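Local coordinates for protein putative oxidoreductase yhhX (Escherichia coli K-12, PDB 3F4L) that probably acts as an NADP-dependent oxidoreductase of the Gfo/Idh/MocA family, perhaps a scyllo-inositol dehydrogenase, at residues S151-R157 and K224-K230; Q168-F172 and P206-A212; V177-D181 and N325-L329. All blocks are in the same frame, centred on the assembly; numbering follows the deposited sequence.

Contact 1: S151-R157 and K224-K230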
loop_
_atom_site.group_PDB
_atom_site.type_symbol
_atom_site.label_atom_id
_atom_site.label_comp_id
_atom_site.label_asym_id
_atom_site.label_seq_id
_atom_site.Cartn_x
_atom_site.Cartn_y
_atom_site.Cartn_z
ATOM N N SER A 151 -1.000 -4.914 -6.395
ATOM C CA SER A 151 -0.056 -5.641 -7.234
ATOM C C SER A 151 1.374 -5.152 -6.994
ATOM O O SER A 151 1.636 -3.946 -6.992
ATOM C CB SER A 151 -0.422 -5.448 -8.705
ATOM O OG SER A 151 0.564 -6.003 -9.550
ATOM N N HIS A 152 2.295 -6.092 -6.798
ATOM C CA HIS A 152 3.694 -5.761 -6.562
ATOM C C HIS A 152 4.590 -6.416 -7.606
ATOM O O HIS A 152 4.365 -7.550 -8.016
ATOM C CB HIS A 152 4.153 -6.238 -5.174
ATOM C CG HIS A 152 3.762 -5.332 -4.046
ATOM N ND1 HIS A 152 2.528 -5.386 -3.431
ATOM C CD2 HIS A 152 4.455 -4.359 -3.407
ATOM C CE1 HIS A 152 2.480 -4.488 -2.463
ATOM N NE2 HIS A 152 3.637 -3.850 -2.428
ATOM N N PHE A 153 5.597 -5.682 -8.047
ATOM C CA PHE A 153 6.572 -6.202 -8.995
ATOM C C PHE A 153 7.842 -5.542 -8.482
ATOM O O PHE A 153 8.209 -4.466 -8.929
ATOM C CB PHE A 153 6.252 -5.752 -10.424
ATOM C CG PHE A 153 6.901 -6.604 -11.480
ATOM C CD1 PHE A 153 8.275 -6.561 -11.675
ATOM C CD2 PHE A 153 6.140 -7.485 -12.247
ATOM C CE1 PHE A 153 8.889 -7.386 -12.618
ATOM C CE2 PHE A 153 6.740 -8.314 -13.195
ATOM C CZ PHE A 153 8.122 -8.264 -13.379
ATOM N N ASP A 154 8.495 -6.191 -7.524
ATOM C CA ASP A 154 9.688 -5.628 -6.905
ATOM C C ASP A 154 10.973 -6.433 -7.081
ATOM O O ASP A 154 10.956 -7.565 -7.553
ATOM C CB ASP A 154 9.445 -5.452 -5.406
ATOM C CG ASP A 154 8.151 -4.726 -5.099
ATOM O OD1 ASP A 154 7.917 -3.644 -5.671
ATOM O OD2 ASP A 154 7.373 -5.239 -4.270
ATOM N N TYR A 155 12.078 -5.828 -6.649
ATOM C CA TYR A 155 13.413 -6.439 -6.698
ATOM C C TYR A 155 14.226 -5.905 -5.536
ATOM O O TYR A 155 13.823 -4.959 -4.859
ATOM C CB TYR A 155 14.204 -6.003 -7.938
ATOM C CG TYR A 155 13.606 -6.324 -9.280
ATOM C CD1 TYR A 155 13.695 -7.607 -9.817
ATOM C CD2 TYR A 155 12.984 -5.329 -10.036
ATOM C CE1 TYR A 155 13.187 -7.893 -11.078
ATOM C CE2 TYR A 155 12.469 -5.606 -11.302
ATOM C CZ TYR A 155 12.576 -6.888 -11.813
ATOM O OH TYR A 155 12.070 -7.174 -13.063
ATOM N N TYR A 156 15.385 -6.517 -5.321
ATOM C CA TYR A 156 16.329 -5.998 -4.345
ATOM C C TYR A 156 17.623 -5.913 -5.144
ATOM O O TYR A 156 18.393 -6.876 -5.205
ATOM C CB TYR A 156 16.546 -6.889 -3.117
ATOM C CG TYR A 156 17.505 -6.186 -2.166
ATOM C CD1 TYR A 156 17.105 -5.039 -1.467
ATOM C CD2 TYR A 156 18.841 -6.582 -2.068
ATOM C CE1 TYR A 156 18.014 -4.299 -0.701
ATOM C CE2 TYR A 156 19.760 -5.854 -1.303
ATOM C CZ TYR A 156 19.339 -4.714 -0.624
ATOM O OH TYR A 156 20.241 -3.999 0.130
ATOM N N ARG A 157 17.808 -4.769 -5.800
ATOM C CA ARG A 157 18.981 -4.469 -6.624
ATOM C C ARG A 157 19.389 -3.059 -6.209
ATOM O O ARG A 157 19.086 -2.085 -6.894
ATOM C CB ARG A 157 18.611 -4.484 -8.112
ATOM C CG ARG A 157 18.247 -5.851 -8.658
ATOM C CD ARG A 157 17.716 -5.785 -10.098
ATOM N NE ARG A 157 17.451 -7.128 -10.617
ATOM C CZ ARG A 157 16.749 -7.389 -11.715
ATOM N NH1 ARG A 157 16.229 -6.396 -12.431
ATOM N NH2 ARG A 157 16.556 -8.649 -12.094
ATOM N N LYS A 224 2.508 -1.207 -7.749
ATOM C CA LYS A 224 3.748 -0.604 -7.307
ATOM C C LYS A 224 4.967 -1.487 -7.463
ATOM O O LYS A 224 4.875 -2.717 -7.467
ATOM C CB LYS A 224 3.613 -0.149 -5.852
ATOM C CG LYS A 224 3.203 -1.249 -4.893
ATOM C CD LYS A 224 2.814 -0.694 -3.526
ATOM C CE LYS A 224 4.002 -0.087 -2.798
ATOM N NZ LYS A 224 3.602 0.474 -1.474
ATOM N N THR A 225 6.113 -0.833 -7.623
ATOM C CA THR A 225 7.382 -1.533 -7.752
ATOM C C THR A 225 8.479 -0.705 -7.113
ATOM O O THR A 225 8.402 0.520 -7.039
ATOM C CB THR A 225 7.804 -1.803 -9.223
ATOM O OG1 THR A 225 8.591 -0.712 -9.709
ATOM C CG2 THR A 225 6.607 -2.018 -10.107
ATOM N N SER A 226 9.508 -1.395 -6.653
ATOM C CA SER A 226 10.646 -0.747 -6.031
ATOM C C SER A 226 11.808 -1.692 -6.236
ATOM O O SER A 226 11.605 -2.901 -6.341
ATOM C CB SER A 226 10.397 -0.554 -4.533
ATOM O OG SER A 226 11.568 -0.104 -3.876
ATOM N N HIS A 227 13.018 -1.147 -6.330
ATOM C CA HIS A 227 14.201 -1.988 -6.484
ATOM C C HIS A 227 14.862 -2.136 -5.119
ATOM O O HIS A 227 16.014 -2.560 -5.024
ATOM C CB HIS A 227 15.200 -1.362 -7.470
ATOM C CG HIS A 227 14.748 -1.406 -8.898
ATOM N ND1 HIS A 227 13.677 -0.671 -9.365
ATOM C CD2 HIS A 227 15.216 -2.104 -9.959
ATOM C CE1 HIS A 227 13.508 -0.916 -10.652
ATOM N NE2 HIS A 227 14.429 -1.782 -11.037
ATOM N N LEU A 228 14.133 -1.783 -4.059
ATOM C CA LEU A 228 14.683 -1.874 -2.708
ATOM C C LEU A 228 13.753 -2.616 -1.749
ATOM O O LEU A 228 13.301 -2.060 -0.756
ATOM C CB LEU A 228 14.976 -0.466 -2.181
ATOM C CG LEU A 228 16.045 0.311 -2.957
ATOM C CD1 LEU A 228 16.089 1.749 -2.464
ATOM C CD2 LEU A 228 17.408 -0.377 -2.779
ATOM N N VAL A 229 13.484 -3.878 -2.063
ATOM C CA VAL A 229 12.605 -4.709 -1.252
ATOM C C VAL A 229 13.323 -6.023 -0.952
ATOM O O VAL A 229 13.322 -6.946 -1.760
ATOM C CB VAL A 229 11.267 -4.979 -2.000
ATOM C CG1 VAL A 229 10.391 -5.963 -1.224
ATOM C CG2 VAL A 229 10.533 -3.671 -2.208
ATOM N N LYS A 230 13.947 -6.089 0.216
ATOM C CA LYS A 230 14.682 -7.281 0.619
ATOM C C LYS A 230 13.737 -8.427 0.948
ATOM O O LYS A 230 14.010 -9.576 0.622
ATOM C CB LYS A 230 15.579 -6.960 1.812
ATOM C CG LYS A 230 16.590 -8.052 2.127
ATOM C CD LYS A 230 17.533 -8.300 0.942
ATOM C CE LYS A 230 18.634 -9.290 1.319
ATOM N NZ LYS A 230 19.624 -9.518 0.234
#
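Strands 146-152 and 219-225 pair in parallel at His152 and Lys224, with Lys224 N bonded to Ser151 O at 3.0 Å and Phe153 N to Lys224 O; beyond the strand ends backbone pairing continues between loops through Tyr155 N to Ser226 O, Arg157 N to His227 O (2.9 Å) and Val229 N to Tyr155 O. Asp154 brings its carboxylate to the other segment: with CG beside its own backbone N (chi1 -50°), OD1 takes a weak, strongly bent bond from Ser226 N at 2.9 Å, and CB rests on Val229 CG2. Ser226 OG accepts from Leu228 N, an ST turn. Both strands belong to the mixed sheet of the C-terminal alpha/beta domain, and the second subunit reaches several of these side chains. Lys224 lays CG over one face of the His152 ring, 3.9 Å from its centroid, while NZ bridges to Glu148 of the second subunit, with Glu211 its other partner. The Tyr156 ring carries Lys230 CD 3.8 Å from its centroid, a CH-pi contact, and meets Val229 N at its edge; its OH bonds to Lys241 O of the second subunit. A serine in place of Tyr156 would probably leave the Lys230 methylenes without their aromatic face and the Lys241 carbonyl of the second subunit without its hydroxyl partner. Tyr155 and His227 lie side by side and oblique, planes at 36°, and the Arg157 guanidinium lies over the Tyr155 ring.

Contact 2: Q168-F172 and P206-A212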
loop_
_atom_site.group_PDB
_atom_site.type_symbol
_atom_site.label_atom_id
_atom_site.label_comp_id
_atom_site.label_asym_id
_atom_site.label_seq_id
_atom_site.Cartn_x
_atom_site.Cartn_y
_atom_site.Cartn_z
ATOM N N GLN A 168 10.495 8.329 -19.877
ATOM C CA GLN A 168 10.246 7.097 -20.626
ATOM C C GLN A 168 11.233 5.966 -20.345
ATOM O O GLN A 168 10.990 4.819 -20.728
ATOM C CB GLN A 168 10.284 7.357 -22.134
ATOM C CG GLN A 168 9.484 8.543 -22.622
ATOM C CD GLN A 168 10.295 9.829 -22.624
ATOM O OE1 GLN A 168 10.295 10.582 -21.649
ATOM N NE2 GLN A 168 11.004 10.079 -23.726
ATOM N N ASP A 169 12.351 6.285 -19.702
ATOM C CA ASP A 169 13.366 5.276 -19.406
ATOM C C ASP A 169 13.230 4.724 -17.987
ATOM O O ASP A 169 13.957 3.811 -17.596
ATOM C CB ASP A 169 14.760 5.884 -19.566
ATOM C CG ASP A 169 14.941 6.575 -20.900
ATOM O OD1 ASP A 169 14.885 5.884 -21.940
ATOM O OD2 ASP A 169 15.130 7.809 -20.908
ATOM N N GLY A 170 12.300 5.281 -17.225
ATOM C CA GLY A 170 12.117 4.845 -15.851
ATOM C C GLY A 170 11.331 3.568 -15.660
ATOM O O GLY A 170 10.850 2.964 -16.619
ATOM N N ALA A 171 11.188 3.174 -14.396
ATOM C CA ALA A 171 10.474 1.964 -14.022
ATOM C C ALA A 171 8.968 2.032 -14.269
ATOM O O ALA A 171 8.346 1.013 -14.581
ATOM C CB ALA A 171 10.743 1.641 -12.544
ATOM N N PHE A 172 8.385 3.220 -14.117
ATOM C CA PHE A 172 6.952 3.389 -14.328
ATOM C C PHE A 172 6.564 3.040 -15.765
ATOM O O PHE A 172 5.641 2.256 -15.992
ATOM C CB PHE A 172 6.524 4.819 -13.982
ATOM C CG PHE A 172 5.030 4.998 -13.894
ATOM C CD1 PHE A 172 4.230 3.992 -13.366
ATOM C CD2 PHE A 172 4.430 6.182 -14.305
ATOM C CE1 PHE A 172 2.850 4.163 -13.248
ATOM C CE2 PHE A 172 3.051 6.362 -14.189
ATOM C CZ PHE A 172 2.264 5.356 -13.660
ATOM N N PRO A 206 16.475 7.978 -13.973
ATOM C CA PRO A 206 15.019 8.129 -14.053
ATOM C C PRO A 206 14.438 7.333 -12.869
ATOM O O PRO A 206 15.161 6.594 -12.204
ATOM C CB PRO A 206 14.683 7.488 -15.398
ATOM C CG PRO A 206 15.927 7.766 -16.219
ATOM C CD PRO A 206 17.017 7.433 -15.232
ATOM N N ASP A 207 13.143 7.478 -12.613
ATOM C CA ASP A 207 12.496 6.779 -11.503
ATOM C C ASP A 207 12.729 5.267 -11.483
ATOM O O ASP A 207 12.771 4.617 -12.527
ATOM C CB ASP A 207 10.993 7.038 -11.537
ATOM C CG ASP A 207 10.315 6.367 -12.721
ATOM O OD1 ASP A 207 10.452 6.871 -13.860
ATOM O OD2 ASP A 207 9.653 5.324 -12.509
ATOM N N ASP A 208 12.871 4.714 -10.282
ATOM C CA ASP A 208 13.068 3.276 -10.100
ATOM C C ASP A 208 12.099 2.776 -9.040
ATOM O O ASP A 208 12.174 1.632 -8.593
ATOM C CB ASP A 208 14.501 2.971 -9.646
ATOM C CG ASP A 208 14.849 3.626 -8.317
ATOM O OD1 ASP A 208 13.949 4.188 -7.651
ATOM O OD2 ASP A 208 16.035 3.571 -7.934
ATOM N N THR A 209 11.185 3.652 -8.652
ATOM C CA THR A 209 10.208 3.353 -7.619
ATOM C C THR A 209 8.896 4.047 -7.961
ATOM O O THR A 209 8.896 5.226 -8.312
ATOM C CB THR A 209 10.691 3.904 -6.269
ATOM O OG1 THR A 209 12.041 3.481 -6.046
ATOM C CG2 THR A 209 9.796 3.423 -5.130
ATOM N N PHE A 210 7.787 3.323 -7.870
ATOM C CA PHE A 210 6.504 3.933 -8.152
ATOM C C PHE A 210 5.340 3.192 -7.537
ATOM O O PHE A 210 5.428 2.005 -7.227
ATOM C CB PHE A 210 6.270 4.064 -9.667
ATOM C CG PHE A 210 5.980 2.763 -10.367
ATOM C CD1 PHE A 210 6.983 2.076 -11.040
ATOM C CD2 PHE A 210 4.698 2.227 -10.361
ATOM C CE1 PHE A 210 6.714 0.878 -11.694
ATOM C CE2 PHE A 210 4.419 1.025 -11.012
ATOM C CZ PHE A 210 5.424 0.350 -11.679
ATOM N N GLU A 211 4.253 3.926 -7.348
ATOM C CA GLU A 211 3.015 3.368 -6.839
ATOM C C GLU A 211 1.907 4.166 -7.503
ATOM O O GLU A 211 1.822 5.383 -7.340
ATOM C CB GLU A 211 2.891 3.504 -5.320
ATOM C CG GLU A 211 1.591 2.875 -4.802
ATOM C CD GLU A 211 1.417 2.977 -3.298
ATOM O OE1 GLU A 211 2.425 2.869 -2.563
ATOM O OE2 GLU A 211 0.258 3.144 -2.849
ATOM N N ALA A 212 1.085 3.483 -8.286
ATOM C CA ALA A 212 -0.026 4.127 -8.955
ATOM C C ALA A 212 -1.284 3.550 -8.339
ATOM O O ALA A 212 -1.390 2.341 -8.140
ATOM C CB ALA A 212 0.011 3.845 -10.451
#
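Asp207 grips the start of helix 171-187 from two directions: its O receives Ala171 N at 2.8 Å, from above the carbonyl plane, and its OD2 receives Phe172 N at 2.9 Å on the syn lone pair. Setting CG between the backbone N and the carbonyl carbon (chi1 69°) is what turns the carboxylate to the helix end, where the Phe172 N-H and the helix end would be expected to steady a negative charge. Gly170, at the N-cap position, lies flush against this group, its CA 3.3 Å from Asp207 OD1 and also packed on Pro206 CB; any side chain pointing from Gly170 would run into the carboxylate. The small knob of Ala171 fits the next dip, its CB resting on Asp207 O and 3.7 Å from Asp208 CA. Further along, the larger bumps interlock: Phe172 pushes CD1 over one face of the Phe210 ring, 3.5 Å from Phe210 CD2, with the planes inclined at 53°, and Phe172 CE1 reaches Ala212 CB at 4.0 Å. The Phe210 ring in turn lies against the first turn of the helix, its CE1 3.3 Å from Ala171 O. Tyr195, Ile197 and Phe333 also touch Phe172. Opposite Arg198, Asp208 and Thr209 form a classic beta bulge where strand 209-216 begins, beside a helix N-terminus packed on the sheet of this alpha/beta domain.

Contact 3: V177-D181 and N325-L329; sequences VHTMD and NLEIL
Met180, a selenomethionine, drives its end between Ile328 and Leu329 of the facing helix. The motif is a helix-helix crossing of the C-terminal alpha/beta domain: segments 177-181 and 325-329 approach to 10.4 Å between axes, with their directions 122° apart. Met180 leaves its helix with CG anti to the carbonyl carbon, and a bend at chi3 (-64°) folds the methyl over onto Leu329. SE lies 3.3 Å from Ile328 CG2, and CE 3.3 Å from Leu329 CD2, closer than usual carbon contact; CE is also tight against Ile328 CG2, at 3.5 Å. Met180 and Ile328 also touch Ala212 and Leu214 respectively, so the helix pair sits on strand 209-216. Asn325 reaches across from the other helix, with CG anti to its backbone N (chi1 -161°), bringing the amide among Val177, Met180 and the CB of Asp181; the buried amide lies close to the Val177 carbonyl. The Asp181 carboxylate is committed elsewhere, in a salt bridge to Arg126. Val177 crosses the Asn325 side chain at about a right angle, and its CB meets Leu329 CD1 at 4.2 Å.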
loop_
_atom_site.group_PDB
_atom_site.type_symbol
_atom_site.label_atom_id
_atom_site.label_comp_id
_atom_site.label_asym_id
_atom_site.label_seq_id
_atom_site.Cartn_x
_atom_site.Cartn_y
_atom_site.Cartn_z
ATOM N N VAL A 177 3.756 -0.353 -17.301
ATOM C CA VAL A 177 2.957 -0.615 -18.494
ATOM C C VAL A 177 2.287 -1.989 -18.402
ATOM O O VAL A 177 1.135 -2.150 -18.809
ATOM C CB VAL A 177 3.816 -0.510 -19.801
ATOM C CG1 VAL A 177 4.818 -1.668 -19.898
ATOM C CG2 VAL A 177 2.898 -0.497 -21.026
ATOM N N HIS A 178 2.999 -2.967 -17.839
ATOM C CA HIS A 178 2.475 -4.328 -17.691
ATOM C C HIS A 178 1.542 -4.515 -16.497
ATOM O O HIS A 178 0.473 -5.102 -16.616
ATOM C CB HIS A 178 3.621 -5.315 -17.538
ATOM C CG HIS A 178 4.396 -5.532 -18.792
ATOM N ND1 HIS A 178 5.771 -5.463 -18.835
ATOM C CD2 HIS A 178 3.995 -5.866 -20.041
ATOM C CE1 HIS A 178 6.186 -5.748 -20.058
ATOM N NE2 HIS A 178 5.128 -5.997 -20.808
ATOM N N THR A 179 1.966 -4.044 -15.335
ATOM C CA THR A 179 1.146 -4.198 -14.157
ATOM C C THR A 179 -0.142 -3.386 -14.239
ATOM O O THR A 179 -1.191 -3.863 -13.820
ATOM C CB THR A 179 1.959 -3.867 -12.892
ATOM O OG1 THR A 179 2.567 -2.577 -13.021
ATOM C CG2 THR A 179 3.052 -4.914 -12.701
HETATM N N MSE A 180 -0.084 -2.182 -14.806
HETATM C CA MSE A 180 -1.305 -1.382 -14.930
HETATM C C MSE A 180 -2.232 -1.988 -15.977
HETATM O O MSE A 180 -3.450 -1.915 -15.848
HETATM C CB MSE A 180 -0.991 0.077 -15.296
HETATM C CG MSE A 180 -0.366 0.892 -14.165
HETATM SE SE MSE A 180 -0.787 2.788 -14.361
HETATM C CE MSE A 180 0.131 3.103 -16.032
ATOM N N ASP A 181 -1.654 -2.577 -17.021
ATOM C CA ASP A 181 -2.451 -3.221 -18.064
ATOM C C ASP A 181 -3.303 -4.343 -17.461
ATOM O O ASP A 181 -4.461 -4.525 -17.839
ATOM C CB ASP A 181 -1.554 -3.812 -19.149
ATOM C CG ASP A 181 -2.331 -4.649 -20.144
ATOM O OD1 ASP A 181 -3.031 -4.066 -21.008
ATOM O OD2 ASP A 181 -2.255 -5.892 -20.050
ATOM N N ASN A 325 -3.934 3.154 -20.756
ATOM C CA ASN A 325 -2.601 2.872 -20.217
ATOM C C ASN A 325 -1.619 3.997 -20.569
ATOM O O ASN A 325 -0.954 4.558 -19.691
ATOM C CB ASN A 325 -2.100 1.531 -20.773
ATOM C CG ASN A 325 -0.984 0.931 -19.947
ATOM O OD1 ASN A 325 -1.005 -0.267 -19.642
ATOM N ND2 ASN A 325 0.002 1.742 -19.592
ATOM N N LEU A 326 -1.530 4.326 -21.853
ATOM C CA LEU A 326 -0.636 5.387 -22.310
ATOM C C LEU A 326 -0.939 6.730 -21.650
ATOM O O LEU A 326 -0.025 7.470 -21.281
ATOM C CB LEU A 326 -0.734 5.538 -23.830
ATOM C CG LEU A 326 0.064 4.560 -24.701
ATOM C CD1 LEU A 326 -0.073 3.134 -24.172
ATOM C CD2 LEU A 326 -0.452 4.662 -26.144
ATOM N N GLU A 327 -2.220 7.051 -21.512
ATOM C CA GLU A 327 -2.613 8.318 -20.901
ATOM C C GLU A 327 -2.198 8.375 -19.430
ATOM O O GLU A 327 -1.657 9.383 -18.966
ATOM C CB GLU A 327 -4.125 8.514 -21.021
ATOM C CG GLU A 327 -4.612 9.853 -20.533
ATOM C CD GLU A 327 -6.114 10.004 -20.663
ATOM O OE1 GLU A 327 -6.658 9.692 -21.742
ATOM O OE2 GLU A 327 -6.753 10.445 -19.686
ATOM N N ILE A 328 -2.448 7.287 -18.703
ATOM C CA ILE A 328 -2.086 7.227 -17.290
ATOM C C ILE A 328 -0.572 7.392 -17.117
ATOM O O ILE A 328 -0.118 8.145 -16.261
ATOM C CB ILE A 328 -2.559 5.893 -16.645
ATOM C CG1 ILE A 328 -4.100 5.881 -16.570
ATOM C CG2 ILE A 328 -1.972 5.755 -15.238
ATOM C CD1 ILE A 328 -4.728 4.560 -16.083
ATOM N N LEU A 329 0.210 6.700 -17.939
ATOM C CA LEU A 329 1.659 6.815 -17.853
ATOM C C LEU A 329 2.118 8.259 -18.102
ATOM O O LEU A 329 2.916 8.809 -17.334
ATOM C CB LEU A 329 2.324 5.867 -18.862
ATOM C CG LEU A 329 2.242 4.377 -18.510
ATOM C CD1 LEU A 329 2.799 3.528 -19.643
ATOM C CD2 LEU A 329 3.027 4.131 -17.216
#

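Contacts 1 and 2 share the mixed sheet, their centres about 11 Å apart, and are tied directly: Lys224 NZ forms a salt bridge with Glu211 OE1 at 2.9 Å, and His227 ND1 probably bonds to Asp208 O at 2.9 Å. Helix 171-187 joins contact 2 to contact 3, centres about 12 Å apart, where Phe172 CZ packs on Met180 CE at 3.9 Å. Contacts 1 and 3, about 18 Å apart between centres, meet through Phe153 CB and Thr179 CG2 at 4.0 Å. Contacts 1 and 2 both reach the second subunit, contact 2 through Glu211; contact 3 touches no other chain. On segment 177-181, His178 touches Lys96 and Gln123, consistent with the family's active-site cleft between nucleotide-binding and C-terminal domains.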